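PDB 4MBO: serine-rich Repeat Adhesion Glycoprotein (Srr1) from Streptococcus agalactiae, which binds fibrinogen as a surface glycoprotein adhesin and probably helps the bacterium attach to host tissue. Local coordinates for residues Y189-G197 against S237-Y248; N208-D216 against V296-Q306. All blocks are in the same frame, centred on the assembly; numbering follows the deposited sequence.

Contact 1. Residues Y189-G197 against S237-Y248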
loop_
_atom_site.group_PDB
_atom_site.type_symbol
_atom_site.label_atom_id
_atom_site.label_comp_id
_atom_site.label_asym_id
_atom_site.label_seq_id
_atom_site.Cartn_x
_atom_site.Cartn_y
_atom_site.Cartn_z
ATOM N N TYR A 189 -2.642 -7.050 -7.470
ATOM C CA TYR A 189 -1.326 -7.641 -7.451
ATOM C C TYR A 189 -0.600 -7.141 -8.678
ATOM O O TYR A 189 -0.983 -7.452 -9.824
ATOM C CB TYR A 189 -1.475 -9.193 -7.474
ATOM C CG TYR A 189 -0.161 -9.944 -7.576
ATOM C CD1 TYR A 189 0.730 -9.972 -6.518
ATOM C CD2 TYR A 189 0.179 -10.649 -8.721
ATOM C CE1 TYR A 189 1.925 -10.673 -6.582
ATOM C CE2 TYR A 189 1.364 -11.350 -8.792
ATOM C CZ TYR A 189 2.234 -11.372 -7.729
ATOM O OH TYR A 189 3.448 -12.056 -7.791
ATOM N N ILE A 190 0.475 -6.432 -8.451
ATOM C CA ILE A 190 1.230 -5.825 -9.532
ATOM C C ILE A 190 2.613 -6.436 -9.672
ATOM O O ILE A 190 3.306 -6.691 -8.676
ATOM C CB ILE A 190 1.333 -4.308 -9.341
ATOM C CG1 ILE A 190 -0.062 -3.711 -9.319
ATOM C CG2 ILE A 190 2.153 -3.692 -10.482
ATOM C CD1 ILE A 190 -0.102 -2.200 -9.302
ATOM N N THR A 191 2.994 -6.699 -10.927
ATOM C CA THR A 191 4.261 -7.256 -11.267
ATOM C C THR A 191 5.066 -6.287 -12.109
ATOM O O THR A 191 4.551 -5.764 -13.120
ATOM C CB THR A 191 4.083 -8.573 -12.068
ATOM O OG1 THR A 191 3.367 -9.529 -11.253
ATOM C CG2 THR A 191 5.426 -9.177 -12.389
ATOM N N GLN A 192 6.307 -6.034 -11.694
ATOM C CA GLN A 192 7.234 -5.226 -12.488
ATOM C C GLN A 192 8.204 -6.168 -13.188
ATOM O O GLN A 192 8.864 -6.993 -12.549
ATOM C CB GLN A 192 8.015 -4.257 -11.648
ATOM C CG GLN A 192 7.149 -3.215 -10.972
ATOM C CD GLN A 192 7.943 -2.382 -9.983
ATOM O OE1 GLN A 192 8.939 -2.860 -9.398
ATOM N NE2 GLN A 192 7.492 -1.152 -9.752
ATOM N N ILE A 193 8.261 -6.053 -14.511
ATOM C CA ILE A 193 9.165 -6.832 -15.341
ATOM C C ILE A 193 10.304 -5.879 -15.720
ATOM O O ILE A 193 10.086 -4.819 -16.287
ATOM C CB ILE A 193 8.441 -7.381 -16.584
ATOM C CG1 ILE A 193 7.414 -8.452 -16.168
ATOM C CG2 ILE A 193 9.397 -7.935 -17.624
ATOM C CD1 ILE A 193 6.049 -7.911 -15.949
ATOM N N ASN A 194 11.534 -6.252 -15.375
ATOM C CA ASN A 194 12.700 -5.397 -15.548
ATOM C C ASN A 194 12.635 -4.112 -14.713
ATOM O O ASN A 194 12.919 -3.024 -15.214
ATOM C CB ASN A 194 12.979 -5.060 -17.022
ATOM C CG ASN A 194 14.406 -4.521 -17.246
ATOM O OD1 ASN A 194 15.300 -4.670 -16.400
ATOM N ND2 ASN A 194 14.611 -3.874 -18.384
ATOM N N PRO A 195 12.315 -4.230 -13.420
ATOM C CA PRO A 195 12.328 -3.019 -12.598
ATOM C C PRO A 195 13.720 -2.364 -12.455
ATOM O O PRO A 195 13.828 -1.163 -12.138
ATOM C CB PRO A 195 11.848 -3.524 -11.225
ATOM C CG PRO A 195 12.150 -4.957 -11.208
ATOM C CD PRO A 195 11.905 -5.413 -12.639
ATOM N N GLU A 196 14.773 -3.148 -12.628
ATOM C CA GLU A 196 16.143 -2.644 -12.516
ATOM C C GLU A 196 16.630 -1.856 -13.751
ATOM O O GLU A 196 17.670 -1.191 -13.708
ATOM C CB GLU A 196 17.109 -3.815 -12.261
ATOM C CG GLU A 196 16.836 -4.587 -10.982
ATOM C CD GLU A 196 17.393 -3.901 -9.765
ATOM O OE1 GLU A 196 18.639 -3.872 -9.648
ATOM O OE2 GLU A 196 16.606 -3.397 -8.936
ATOM N N GLY A 197 15.897 -1.946 -14.849
ATOM C CA GLY A 197 16.308 -1.259 -16.074
ATOM C C GLY A 197 17.643 -1.788 -16.582
ATOM O O GLY A 197 18.576 -1.009 -16.828
ATOM N N SER A 237 12.242 2.140 -16.782
ATOM C CA SER A 237 12.367 1.824 -15.348
ATOM C C SER A 237 12.479 3.032 -14.432
ATOM O O SER A 237 12.138 2.941 -13.252
ATOM C CB SER A 237 13.576 0.913 -15.078
ATOM O OG SER A 237 14.770 1.580 -15.378
ATOM N N LYS A 238 12.972 4.151 -14.960
ATOM C CA LYS A 238 13.151 5.362 -14.151
ATOM C C LYS A 238 11.811 5.945 -13.676
ATOM O O LYS A 238 11.785 6.847 -12.826
ATOM C CB LYS A 238 13.922 6.433 -14.923
ATOM C CG LYS A 238 13.083 7.136 -15.962
ATOM C CD LYS A 238 13.828 8.285 -16.617
ATOM C CE LYS A 238 12.896 9.051 -17.528
ATOM N NZ LYS A 238 12.314 8.123 -18.530
ATOM N N ASN A 239 10.709 5.459 -14.241
ATOM C CA ASN A 239 9.372 5.901 -13.831
ATOM C C ASN A 239 8.702 5.005 -12.789
ATOM O O ASN A 239 7.605 5.332 -12.320
ATOM C CB ASN A 239 8.469 5.980 -15.053
ATOM C CG ASN A 239 8.949 6.987 -16.054
ATOM O OD1 ASN A 239 9.221 8.123 -15.694
ATOM N ND2 ASN A 239 9.071 6.586 -17.330
ATOM N N LEU A 240 9.347 3.898 -12.447
ATOM C CA LEU A 240 8.759 2.930 -11.539
ATOM C C LEU A 240 9.041 3.272 -10.073
ATOM O O LEU A 240 10.145 3.717 -9.718
ATOM C CB LEU A 240 9.304 1.534 -11.808
ATOM C CG LEU A 240 9.012 0.975 -13.204
ATOM C CD1 LEU A 240 9.750 -0.347 -13.334
ATOM C CD2 LEU A 240 7.533 0.782 -13.478
ATOM N N THR A 241 8.038 3.056 -9.235
ATOM C CA THR A 241 8.192 3.212 -7.791
ATOM C C THR A 241 8.395 1.811 -7.189
ATOM O O THR A 241 8.265 0.789 -7.875
ATOM C CB THR A 241 6.925 3.853 -7.167
ATOM O OG1 THR A 241 5.802 2.966 -7.366
ATOM C CG2 THR A 241 6.682 5.210 -7.763
ATOM N N ASP A 242 8.704 1.741 -5.900
ATOM C CA ASP A 242 8.857 0.481 -5.213
ATOM C C ASP A 242 7.514 0.024 -4.604
ATOM O O ASP A 242 7.253 -1.173 -4.445
ATOM C CB ASP A 242 9.932 0.609 -4.122
ATOM C CG ASP A 242 11.332 0.957 -4.671
ATOM O OD1 ASP A 242 11.678 0.515 -5.804
ATOM O OD2 ASP A 242 12.073 1.668 -3.970
ATOM N N SER A 243 6.646 0.976 -4.225
ATOM C CA SER A 243 5.324 0.592 -3.702
ATOM C C SER A 243 4.378 0.133 -4.787
ATOM O O SER A 243 3.421 -0.575 -4.505
ATOM C CB SER A 243 4.640 1.761 -2.994
ATOM O OG SER A 243 4.280 2.734 -3.952
ATOM N N MET A 244 4.643 0.547 -6.028
ATOM C CA MET A 244 3.811 0.237 -7.163
ATOM C C MET A 244 2.454 0.926 -7.123
ATOM O O MET A 244 1.611 0.658 -7.964
ATOM C CB MET A 244 3.669 -1.273 -7.364
ATOM C CG MET A 244 4.976 -2.006 -7.270
ATOM S SD MET A 244 4.847 -3.687 -7.906
ATOM C CE MET A 244 6.449 -4.315 -7.442
ATOM N N ASP A 245 2.252 1.836 -6.167
ATOM C CA ASP A 245 0.999 2.593 -6.095
ATOM C C ASP A 245 1.266 3.946 -6.702
ATOM O O ASP A 245 1.703 4.876 -6.029
ATOM C CB ASP A 245 0.518 2.734 -4.664
ATOM C CG ASP A 245 -0.955 3.157 -4.581
ATOM O OD1 ASP A 245 -1.512 3.572 -5.634
ATOM O OD2 ASP A 245 -1.537 3.121 -3.476
ATOM N N GLN A 246 1.037 4.050 -8.003
ATOM C CA GLN A 246 1.327 5.304 -8.685
ATOM C C GLN A 246 0.286 5.542 -9.788
ATOM O O GLN A 246 -0.584 4.725 -10.024
ATOM C CB GLN A 246 2.766 5.282 -9.227
ATOM C CG GLN A 246 3.064 4.067 -10.111
ATOM C CD GLN A 246 4.535 3.965 -10.558
ATOM O OE1 GLN A 246 5.235 3.017 -10.232
ATOM N NE2 GLN A 246 4.996 4.964 -11.283
ATOM N N ASN A 247 0.381 6.699 -10.420
ATOM C CA ASN A 247 -0.570 7.068 -11.447
ATOM C C ASN A 247 -0.195 6.366 -12.747
ATOM O O ASN A 247 0.737 6.785 -13.436
ATOM C CB ASN A 247 -0.565 8.576 -11.642
ATOM C CG ASN A 247 -1.534 9.009 -12.709
ATOM O OD1 ASN A 247 -2.388 8.242 -13.124
ATOM N ND2 ASN A 247 -1.430 10.246 -13.123
ATOM N N TYR A 248 -0.901 5.287 -13.039
ATOM C CA TYR A 248 -0.634 4.497 -14.235
ATOM C C TYR A 248 -1.270 5.097 -15.487
ATOM O O TYR A 248 -1.054 4.582 -16.581
ATOM C CB TYR A 248 -1.066 3.064 -14.041
ATOM C CG TYR A 248 -0.192 2.326 -13.080
ATOM C CD1 TYR A 248 1.122 2.023 -13.414
ATOM C CD2 TYR A 248 -0.673 1.892 -11.848
ATOM C CE1 TYR A 248 1.930 1.335 -12.528
ATOM C CE2 TYR A 248 0.137 1.231 -10.959
ATOM C CZ TYR A 248 1.425 0.926 -11.326
ATOM O OH TYR A 248 2.226 0.271 -10.445
HETATM O O HOH W 1 5.075 0.253 -10.750
HETATM O O HOH W 2 12.945 0.936 -10.839
#

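Contact 2. Residues N208-D216 against V296-Q306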
loop_
_atom_site.group_PDB
_atom_site.type_symbol
_atom_site.label_atom_id
_atom_site.label_comp_id
_atom_site.label_asym_id
_atom_site.label_seq_id
_atom_site.Cartn_x
_atom_site.Cartn_y
_atom_site.Cartn_z
ATOM N N ASN A 208 11.851 -17.898 -25.682
ATOM C CA ASN A 208 11.475 -16.529 -25.356
ATOM C C ASN A 208 11.428 -16.290 -23.850
ATOM O O ASN A 208 11.315 -17.228 -23.044
ATOM C CB ASN A 208 10.068 -16.204 -25.890
ATOM C CG ASN A 208 10.002 -16.012 -27.389
ATOM O OD1 ASN A 208 11.020 -15.961 -28.079
ATOM N ND2 ASN A 208 8.792 -15.857 -27.892
ATOM N N LEU A 209 11.433 -15.013 -23.498
ATOM C CA LEU A 209 11.150 -14.581 -22.134
ATOM C C LEU A 209 9.611 -14.640 -21.933
ATOM O O LEU A 209 8.844 -14.224 -22.803
ATOM C CB LEU A 209 11.634 -13.163 -21.930
ATOM C CG LEU A 209 13.152 -12.970 -21.955
ATOM C CD1 LEU A 209 13.470 -11.504 -22.313
ATOM C CD2 LEU A 209 13.766 -13.379 -20.628
ATOM N N TYR A 210 9.208 -15.189 -20.800
ATOM C CA TYR A 210 7.811 -15.288 -20.376
ATOM C C TYR A 210 7.662 -14.750 -18.957
ATOM O O TYR A 210 8.618 -14.689 -18.181
ATOM C CB TYR A 210 7.289 -16.735 -20.363
ATOM C CG TYR A 210 7.182 -17.440 -21.663
ATOM C CD1 TYR A 210 8.309 -18.022 -22.245
ATOM C CD2 TYR A 210 5.955 -17.612 -22.310
ATOM C CE1 TYR A 210 8.226 -18.701 -23.441
ATOM C CE2 TYR A 210 5.877 -18.277 -23.530
ATOM C CZ TYR A 210 7.015 -18.830 -24.078
ATOM O OH TYR A 210 6.999 -19.523 -25.270
ATOM N N THR A 211 6.445 -14.316 -18.648
ATOM C CA THR A 211 6.050 -14.011 -17.267
ATOM C C THR A 211 4.900 -14.926 -16.876
ATOM O O THR A 211 3.895 -14.996 -17.566
ATOM C CB THR A 211 5.700 -12.551 -17.045
ATOM O OG1 THR A 211 6.905 -11.800 -17.009
ATOM C CG2 THR A 211 4.929 -12.351 -15.743
ATOM N N ILE A 212 5.118 -15.706 -15.806
ATOM C CA ILE A 212 4.117 -16.566 -15.256
ATOM C C ILE A 212 3.699 -15.950 -13.905
ATOM O O ILE A 212 4.541 -15.541 -13.083
ATOM C CB ILE A 212 4.637 -17.977 -14.948
ATOM C CG1 ILE A 212 5.432 -18.593 -16.121
ATOM C CG2 ILE A 212 3.476 -18.854 -14.492
ATOM C CD1 ILE A 212 4.760 -18.518 -17.435
ATOM N N ILE A 213 2.390 -15.884 -13.698
ATOM C CA ILE A 213 1.804 -15.414 -12.438
ATOM C C ILE A 213 0.981 -16.584 -11.926
ATOM O O ILE A 213 0.120 -17.126 -12.642
ATOM C CB ILE A 213 0.946 -14.175 -12.659
ATOM C CG1 ILE A 213 1.878 -13.004 -13.066
ATOM C CG2 ILE A 213 0.148 -13.836 -11.400
ATOM C CD1 ILE A 213 1.184 -11.855 -13.731
ATOM N N GLY A 214 1.241 -17.006 -10.695
ATOM C CA GLY A 214 0.524 -18.150 -10.143
ATOM C C GLY A 214 0.572 -18.115 -8.636
ATOM O O GLY A 214 0.846 -17.060 -8.065
ATOM N N SER A 215 0.266 -19.250 -8.006
ATOM C CA SER A 215 0.334 -19.315 -6.532
ATOM C C SER A 215 0.991 -20.619 -6.099
ATOM O O SER A 215 0.902 -21.640 -6.789
ATOM C CB SER A 215 -1.033 -19.089 -5.894
ATOM O OG SER A 215 -2.008 -19.984 -6.377
ATOM N N ASP A 216 1.672 -20.556 -4.955
ATOM C CA ASP A 216 2.413 -21.700 -4.426
ATOM C C ASP A 216 1.512 -22.612 -3.594
ATOM O O ASP A 216 1.020 -23.626 -4.099
ATOM C CB ASP A 216 3.621 -21.201 -3.609
ATOM C CG ASP A 216 4.664 -20.473 -4.477
ATOM O OD1 ASP A 216 5.135 -21.080 -5.478
ATOM O OD2 ASP A 216 5.041 -19.317 -4.139
ATOM N N VAL A 296 -0.379 -17.048 -1.353
ATOM C CA VAL A 296 0.818 -16.376 -1.781
ATOM C C VAL A 296 0.887 -16.430 -3.304
ATOM O O VAL A 296 0.891 -17.489 -3.884
ATOM C CB VAL A 296 2.065 -17.086 -1.234
ATOM C CG1 VAL A 296 3.321 -16.337 -1.655
ATOM C CG2 VAL A 296 1.989 -17.223 0.293
ATOM N N LEU A 297 0.958 -15.273 -3.933
ATOM C CA LEU A 297 1.086 -15.233 -5.380
ATOM C C LEU A 297 2.554 -15.068 -5.711
ATOM O O LEU A 297 3.324 -14.523 -4.919
ATOM C CB LEU A 297 0.347 -14.027 -5.923
ATOM C CG LEU A 297 -1.192 -14.140 -5.874
ATOM C CD1 LEU A 297 -1.820 -12.739 -5.904
ATOM C CD2 LEU A 297 -1.680 -15.047 -7.005
ATOM N N TYR A 298 2.924 -15.494 -6.904
ATOM C CA TYR A 298 4.277 -15.290 -7.390
ATOM C C TYR A 298 4.226 -14.856 -8.835
ATOM O O TYR A 298 3.218 -15.043 -9.548
ATOM C CB TYR A 298 5.128 -16.542 -7.321
ATOM C CG TYR A 298 4.695 -17.667 -8.247
ATOM C CD1 TYR A 298 5.093 -17.682 -9.571
ATOM C CD2 TYR A 298 3.907 -18.727 -7.791
ATOM C CE1 TYR A 298 4.716 -18.699 -10.439
ATOM C CE2 TYR A 298 3.530 -19.761 -8.646
ATOM C CZ TYR A 298 3.932 -19.755 -9.966
ATOM O OH TYR A 298 3.555 -20.766 -10.866
ATOM N N SER A 299 5.317 -14.228 -9.249
ATOM C CA SER A 299 5.525 -13.816 -10.651
ATOM C C SER A 299 6.914 -14.169 -11.090
ATOM O O SER A 299 7.859 -14.138 -10.294
ATOM C CB SER A 299 5.382 -12.291 -10.795
ATOM O OG SER A 299 4.105 -11.868 -10.394
ATOM N N THR A 300 7.071 -14.430 -12.385
ATOM C CA THR A 300 8.385 -14.731 -12.907
ATOM C C THR A 300 8.734 -13.922 -14.142
ATOM O O THR A 300 7.879 -13.319 -14.760
ATOM C CB THR A 300 8.496 -16.203 -13.385
ATOM O OG1 THR A 300 7.781 -16.372 -14.623
ATOM C CG2 THR A 300 8.020 -17.195 -12.353
ATOM N N VAL A 301 10.020 -13.979 -14.485
ATOM C CA VAL A 301 10.492 -13.680 -15.815
ATOM C C VAL A 301 11.317 -14.966 -16.064
ATOM O O VAL A 301 12.398 -15.152 -15.442
ATOM C CB VAL A 301 11.331 -12.422 -15.936
ATOM C CG1 VAL A 301 11.917 -12.343 -17.333
ATOM C CG2 VAL A 301 10.491 -11.202 -15.676
ATOM N N SER A 302 10.789 -15.873 -16.885
ATOM C CA SER A 302 11.375 -17.215 -16.984
ATOM C C SER A 302 10.969 -17.878 -18.258
ATOM O O SER A 302 10.296 -17.287 -19.082
ATOM C CB SER A 302 10.819 -18.097 -15.831
ATOM O OG SER A 302 9.376 -18.307 -15.950
ATOM N N ASP A 303 11.404 -19.124 -18.419
ATOM C CA ASP A 303 10.870 -19.951 -19.477
ATOM C C ASP A 303 9.461 -20.411 -19.031
ATOM O O ASP A 303 9.043 -20.194 -17.870
ATOM C CB ASP A 303 11.783 -21.149 -19.720
ATOM C CG ASP A 303 11.869 -22.049 -18.522
ATOM O OD1 ASP A 303 12.116 -21.571 -17.419
ATOM O OD2 ASP A 303 11.692 -23.280 -18.704
ATOM N N ILE A 304 8.717 -21.017 -19.947
ATOM C CA ILE A 304 7.344 -21.386 -19.655
ATOM C C ILE A 304 7.241 -22.416 -18.521
ATOM O O ILE A 304 6.244 -22.433 -17.815
ATOM C CB ILE A 304 6.657 -21.839 -20.944
ATOM C CG1 ILE A 304 5.154 -21.637 -20.837
ATOM C CG2 ILE A 304 7.066 -23.264 -21.304
ATOM C CD1 ILE A 304 4.393 -21.816 -22.126
ATOM N N ASN A 305 8.309 -23.214 -18.332
ATOM C CA ASN A 305 8.406 -24.287 -17.324
ATOM C C ASN A 305 9.010 -23.802 -15.980
ATOM O O ASN A 305 9.140 -24.574 -15.058
ATOM C CB ASN A 305 9.266 -25.466 -17.879
ATOM C CG ASN A 305 8.600 -26.223 -19.041
ATOM O OD1 ASN A 305 7.553 -26.825 -18.882
ATOM N ND2 ASN A 305 9.254 -26.235 -20.198
ATOM N N GLN A 306 9.360 -22.524 -15.878
ATOM C CA GLN A 306 9.930 -21.942 -14.642
ATOM C C GLN A 306 11.155 -22.704 -14.181
ATOM O O GLN A 306 11.283 -23.071 -13.012
ATOM C CB GLN A 306 8.898 -21.922 -13.520
ATOM C CG GLN A 306 7.597 -21.285 -13.898
ATOM C CD GLN A 306 6.697 -21.152 -12.691
ATOM O OE1 GLN A 306 7.130 -20.701 -11.621
ATOM N NE2 GLN A 306 5.471 -21.505 -12.862
HETATM O O HOH W 3 1.894 -22.534 -9.999
#

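Contact 1. Residues Y189-G197 against S237-Y248
The CA atoms of Ile190 and Met244 are 7.0 Å apart and those of Gly197 and Ser237 5.1 Å, so the run 237-248, a 3-10 segment (237-239) followed by loop, lies across strand 189-193 without pairing with it, with the CA atoms nearest at the Asn194-Gly197 type I turn. Gln192 makes the direct hydrogen bond. Its CG lies anti to the carbonyl carbon (chi1 -64°) and the rest of the chain is extended, which carries NE2 to Thr241 O at 2.8 Å; the bond is straight (161° at the hydrogen), with the acceptor in the plane of the amide. Water 1 accepts from NE2 and donates to Gln246 OE1 and Tyr248 OH, while Gln192 OE1 receives Arg174, so both ends of the amide are engaged. The loop thus lies over one face of an antiparallel sheet of the adhesin's C-terminal domain, and Gln246 OE1 braces it by accepting from both N and OG1 of Thr241. Met244 comes from the opposite direction to Gln192 and slides past Ile190: its SD is 3.7 Å from Ile190 CG2, and its CE 3.5 Å from Gln192 OE1. Ile190 CD1 meets the Tyr248 ring obliquely, 3.8 Å from CE2. At the turn, water 2 donates to Pro195 O and Ser237 O.

Contact 2. Residues N208-D216 against V296-Q306
Backbone hydrogen bonds pair Tyr210 with Ser302 and Gly214 with Tyr298, each in both directions, and the axes of strands 210-215 and 296-302 run at 163°, hence antiparallel, 4.5 Å apart at closest. Between those pairs, side-chain hydroxyls enter the ladder. Thr300 N still donates to Ile212 O at 2.8 Å, but Ile212 N turns to Thr300 OG1 at 3.0 Å, and Thr300 O is taken instead by Thr211 OG1 at 2.9 Å, in the carbonyl plane. Thr300 chi1 of 74° sets OG1 between the backbone N and the carbonyl carbon, and OG1 donates to Ser302 OG; that hydroxyl passes the relay on to Asp303 O. Two rings make CH-pi contacts. The Tyr298 ring lies over the backbone of Gly214, whose CA is 4.0 Å from the ring centroid. Gln306 NE2 donates to Tyr298 OH at 2.9 Å, helping to fix the ring, and Lys311 adds a cation-pi contact. Ile304 CB sits almost exactly over the Tyr210 ring, 4.2 Å from its centroid and 4° off the normal. Among apolar contacts, Leu209 CD2 meets Val301 CG1 at 3.9 Å, and Ile212 CG2 packs against Tyr298 CE1; Thr300 lies alongside Ile212. The whole is an antiparallel strand pair inside a five-stranded sheet, as in the Ig-like beta sandwiches of bacterial adhesins.

Overall arrangement
Contacts 1 and 2 have centres about 17 Å apart and meet directly between two antiparallel sheets. Ser299 OG, from 296-306, lies 2.6 Å from Thr191 OG1 and 2.7 Å from Tyr189 OH, both probable hydrogen bonds. Ile193 CG1 adds packing 3.5 Å from Thr211 OG1. Strand 189-193 therefore serves both contacts: Ile190 and Gln192 turn toward the loop of contact 1, and Tyr189, Thr191 and Ile193 toward the sheet of contact 2, as its alternating side chains require. Along the chain the four segments alternate. A calcium ion lies about 6 Å from the Leu240 side chain, while the Gln306 side chain is about 4 Å from a MES molecule, probably from the crystallisation liquor.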